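Local coordinates for 3-oxoacyl-[acyl-carrier-protein] synthase, mitochondrial (PDB 2IX4) that catalyses the condensation steps of mitochondrial fatty acid synthesis, adding two carbons from malonyl-ACP to a growing acyl chain, at residues A[21-24]-A[25-29]; A[235-238]-A[239-242]. All blocks are in the same frame, centred on the assembly; numbering follows the deposited sequence.

How the contacts relate
Helix 18-26, which follows the first strands of the chain, runs out in contact 1, where residues 21-29 form the last turns of the helix and its C-terminal cap. Some two hundred residues later, in the loop between helix 212-220 and strand 251-259, contact 2 folds residues 235-242 through a beta turn. Both are local and close no long loop; they lie in series, neither nested nor crossed. The centres of contacts 1 and 2 are 19 Å apart; the nearest atoms of contacts 1 and 2 are about 9 Å apart. Contact 1 seats its helix against helix 364-378, whereas contact 2 joins its loop to residues 386-391, so both join earlier parts of the chain to later ones.

Contact 1 (A[21-24]-A[25-29]); sequences TWRR and LIDGE
With CG of Trp-22 anti to the backbone N (chi1 -176°), the indole swings along the helix toward Ile-26, whose CG1 is anti to its own carbonyl carbon and carries CD1 over one face of the ring. CD1 sits 3.8 Å from the centroid of the six-membered ring of Trp-22, a CH-pi contact only 18° off the ring normal, while CG1 lies above the same face nearer the rim. Leu-25 adds its CD2 branch obliquely, 3.8 Å from CZ3 of Trp-22. Beyond the segments, Leu-374 and Phe-371 of helix 364-378 touch the Trp-22 side chain as well, so the pair belongs to the interface between two helices of this thiolase-like fold.

The helix ends in a Schellman motif. Gly-28 takes a positive phi, its N bonds back to Leu-25 O, and Glu-29 N returns to Arg-24 O at 2.9 Å. Before the cap, the regular bonds persist, as from Ile-26 N to Trp-22 O at 3.0 Å.

Leaving the helix through the cap brings the Glu-29 side chain beside Arg-24, which crosses it at about a right angle. A salt bridge of 3.0 Å joins Arg-24 NE to Glu-29 OE1, the guanidinium and carboxylate planes being 27° apart. Glu-29 OE2 instead lies against the aliphatic part, nearest CG of Arg-24. Arg-23 is modelled in two conformers; in one of them its NH1 lies 4.2 Å from Asp-27 OD1, too far for a salt bridge, and any attraction there is probably weak.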
# COMPACT_ATOMS: atom_id res chain seq x y z
N THR A 21 -10.31 15.58 20.09
CA THR A 21 -10.50 15.88 18.67
C THR A 21 -11.97 16.21 18.35
O THR A 21 -12.26 17.26 17.78
CB THR A 21 -10.00 14.73 17.77
OG1 THR A 21 -8.57 14.62 17.90
CG2 THR A 21 -10.35 14.97 16.30
N TRP A 22 -12.87 15.31 18.75
CA TRP A 22 -14.31 15.48 18.52
C TRP A 22 -14.90 16.73 19.19
O TRP A 22 -15.71 17.43 18.58
CB TRP A 22 -15.07 14.23 18.96
CG TRP A 22 -16.55 14.27 18.68
CD1 TRP A 22 -17.56 14.39 19.59
CD2 TRP A 22 -17.18 14.19 17.39
NE1 TRP A 22 -18.77 14.39 18.96
CE2 TRP A 22 -18.57 14.27 17.61
CE3 TRP A 22 -16.70 14.07 16.08
CZ2 TRP A 22 -19.50 14.22 16.56
CZ3 TRP A 22 -17.62 14.02 15.03
CH2 TRP A 22 -19.00 14.10 15.28
N ARG A 23 -14.50 17.00 20.43
CA ARG A 23 -14.98 18.17 21.17
C ARG A 23 -14.60 19.46 20.45
O ARG A 23 -15.45 20.32 20.22
CB ARG A 23 -14.43 18.20 22.60
CG ARG A 23 -15.36 18.87 23.60
CD ARG A 23 -14.67 19.94 24.46
NE ARG A 23 -13.32 19.58 24.88
CZ ARG A 23 -12.23 20.29 24.62
NH1 ARG A 23 -12.31 21.43 23.93
NH2 ARG A 23 -11.04 19.88 25.05
N ARG A 24 -13.33 19.57 20.08
CA ARG A 24 -12.82 20.76 19.40
C ARG A 24 -13.37 20.91 17.98
O ARG A 24 -13.61 22.03 17.52
CB ARG A 24 -11.29 20.75 19.39
CG ARG A 24 -10.68 21.02 20.78
CD ARG A 24 -9.16 21.09 20.75
NE ARG A 24 -8.66 22.02 19.74
CZ ARG A 24 -7.37 22.22 19.46
NH1 ARG A 24 -6.42 21.57 20.13
NH2 ARG A 24 -7.02 23.09 18.52
N LEU A 25 -13.60 19.78 17.31
CA LEU A 25 -14.21 19.78 15.97
C LEU A 25 -15.62 20.36 16.01
O LEU A 25 -15.95 21.24 15.21
CB LEU A 25 -14.24 18.36 15.39
CG LEU A 25 -14.85 18.19 13.99
CD1 LEU A 25 -13.91 18.70 12.90
CD2 LEU A 25 -15.23 16.74 13.73
N ILE A 26 -16.43 19.87 16.94
CA ILE A 26 -17.82 20.30 17.09
C ILE A 26 -17.91 21.77 17.54
O ILE A 26 -18.81 22.50 17.11
CB ILE A 26 -18.62 19.35 18.04
CG1 ILE A 26 -18.68 17.92 17.47
CG2 ILE A 26 -20.04 19.89 18.32
CD1 ILE A 26 -19.11 17.81 16.00
N ASP A 27 -16.97 22.18 18.38
CA ASP A 27 -16.88 23.57 18.86
C ASP A 27 -16.39 24.54 17.78
O ASP A 27 -16.37 25.75 18.01
CB ASP A 27 -15.96 23.66 20.08
CG ASP A 27 -16.57 23.02 21.31
OD1 ASP A 27 -15.88 22.99 22.36
OD2 ASP A 27 -17.73 22.54 21.24
N GLY A 28 -16.00 24.01 16.63
CA GLY A 28 -15.61 24.82 15.48
C GLY A 28 -14.17 25.31 15.50
O GLY A 28 -13.85 26.34 14.92
N GLU A 29 -13.30 24.55 16.17
CA GLU A 29 -11.89 24.93 16.27
C GLU A 29 -11.10 24.46 15.05
O GLU A 29 -11.59 23.65 14.24
CB GLU A 29 -11.28 24.44 17.59
CG GLU A 29 -11.85 25.18 18.81
CD GLU A 29 -11.21 24.78 20.12
OE1 GLU A 29 -9.96 24.73 20.19
OE2 GLU A 29 -11.95 24.53 21.09

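Contact 2 (A[235-238]-A[239-242]); sequences ASRP and FDCD
A type II beta turn from Arg-237 to Asp-240, followed at once by an Asx turn, shapes this largely buried contact of the ketosynthase, close to the histidines predicted to be catalytic: the Phe-239 side chain is about 8 Å from that of His-320. Pro-238 and Phe-239 occupy the turn's two corners, Phe-239 with the positive phi that the second corner of a type II turn requires. Across the turn Asp-240 N donates to Arg-237 O at 3.2 Å.

The side chains of the same two end residues pair as well. Arg-237 CG lies between its backbone N and carbonyl carbon (chi1 48°), and the chain bends again at chi3, which directs NH1 at Asp-240. NH1 donates to OD2 of Asp-240 over 2.9 Å at an N-H...O angle of 160°, within a salt bridge. The carboxylate oxygen lies in the guanidinium plane, yet the two flat groups are turned 70° apart, and NH1 meets OD2 from above the carboxylate plane. Asp-242 N reaches that oxygen from the opposite face, closing the Asx turn.

OD1 of Asp-240 accepts from the backbone N of Asn-389, and Arg-237 NE from its side donates to Glu-234 O, so the carboxylate is tied to the 386-391 region and the guanidinium back to the residue just before Ala-235. With an alanine in place of Asp-240, Arg-237 NH1 is likely to lose its buried counter-charge and Asp-242 N the acceptor that closes the Asx turn. The methylenes join the contact too, Arg-237 CD lying 3.4 Å from Asp-240 OD2. On the Asx turn itself, Arg-237 CD is 3.6 Å from Asp-242 C.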
# COMPACT_ATOMS: atom_id res chain seq x y z
N ALA A 235 -7.21 29.44 5.89
CA ALA A 235 -6.55 28.86 4.71
C ALA A 235 -7.29 27.67 4.10
O ALA A 235 -7.27 27.48 2.88
CB ALA A 235 -5.11 28.48 5.04
N SER A 236 -7.91 26.86 4.95
CA SER A 236 -8.65 25.68 4.51
C SER A 236 -10.14 25.99 4.55
O SER A 236 -10.71 26.19 5.62
CB SER A 236 -8.30 24.47 5.38
OG SER A 236 -8.89 23.28 4.88
N ARG A 237 -10.75 26.05 3.37
CA ARG A 237 -12.14 26.49 3.24
C ARG A 237 -12.90 25.67 2.21
O ARG A 237 -13.19 26.16 1.11
CB ARG A 237 -12.18 27.99 2.89
CG ARG A 237 -11.24 28.41 1.76
CD ARG A 237 -11.27 29.90 1.51
NE ARG A 237 -10.88 30.64 2.70
CZ ARG A 237 -11.61 31.57 3.29
NH1 ARG A 237 -12.79 31.93 2.80
NH2 ARG A 237 -11.15 32.17 4.38
N PRO A 238 -13.23 24.40 2.55
CA PRO A 238 -13.93 23.54 1.60
C PRO A 238 -15.25 24.16 1.14
O PRO A 238 -15.99 24.71 1.96
CB PRO A 238 -14.19 22.27 2.40
CG PRO A 238 -13.15 22.27 3.48
CD PRO A 238 -12.98 23.72 3.83
N PHE A 239 -15.52 24.09 -0.16
CA PHE A 239 -16.76 24.59 -0.79
C PHE A 239 -16.89 26.13 -0.88
O PHE A 239 -17.89 26.63 -1.41
CB PHE A 239 -18.02 24.00 -0.13
CG PHE A 239 -18.09 22.49 -0.14
CD1 PHE A 239 -18.22 21.78 1.05
CD2 PHE A 239 -18.05 21.78 -1.34
CE1 PHE A 239 -18.30 20.39 1.05
CE2 PHE A 239 -18.13 20.38 -1.35
CZ PHE A 239 -18.26 19.69 -0.15
N ASP A 240 -15.90 26.86 -0.38
CA ASP A 240 -15.90 28.33 -0.42
C ASP A 240 -15.36 28.85 -1.76
O ASP A 240 -14.47 28.25 -2.34
CB ASP A 240 -15.08 28.91 0.73
CG ASP A 240 -15.21 30.42 0.84
OD1 ASP A 240 -16.25 30.90 1.34
OD2 ASP A 240 -14.27 31.13 0.42
N CYS A 241 -15.90 29.98 -2.22
CA CYS A 241 -15.48 30.57 -3.50
C CYS A 241 -14.01 30.97 -3.55
O CYS A 241 -13.41 31.03 -4.62
CB CYS A 241 -16.36 31.78 -3.83
SG CYS A 241 -17.99 31.36 -4.47
N ASP A 242 -13.42 31.24 -2.38
CA ASP A 242 -12.04 31.70 -2.31
C ASP A 242 -11.00 30.63 -1.96
O ASP A 242 -9.85 30.97 -1.68
CB ASP A 242 -11.92 32.90 -1.36
CG ASP A 242 -11.99 34.22 -2.10
OD1 ASP A 242 -10.99 34.58 -2.76
OD2 ASP A 242 -13.05 34.88 -2.02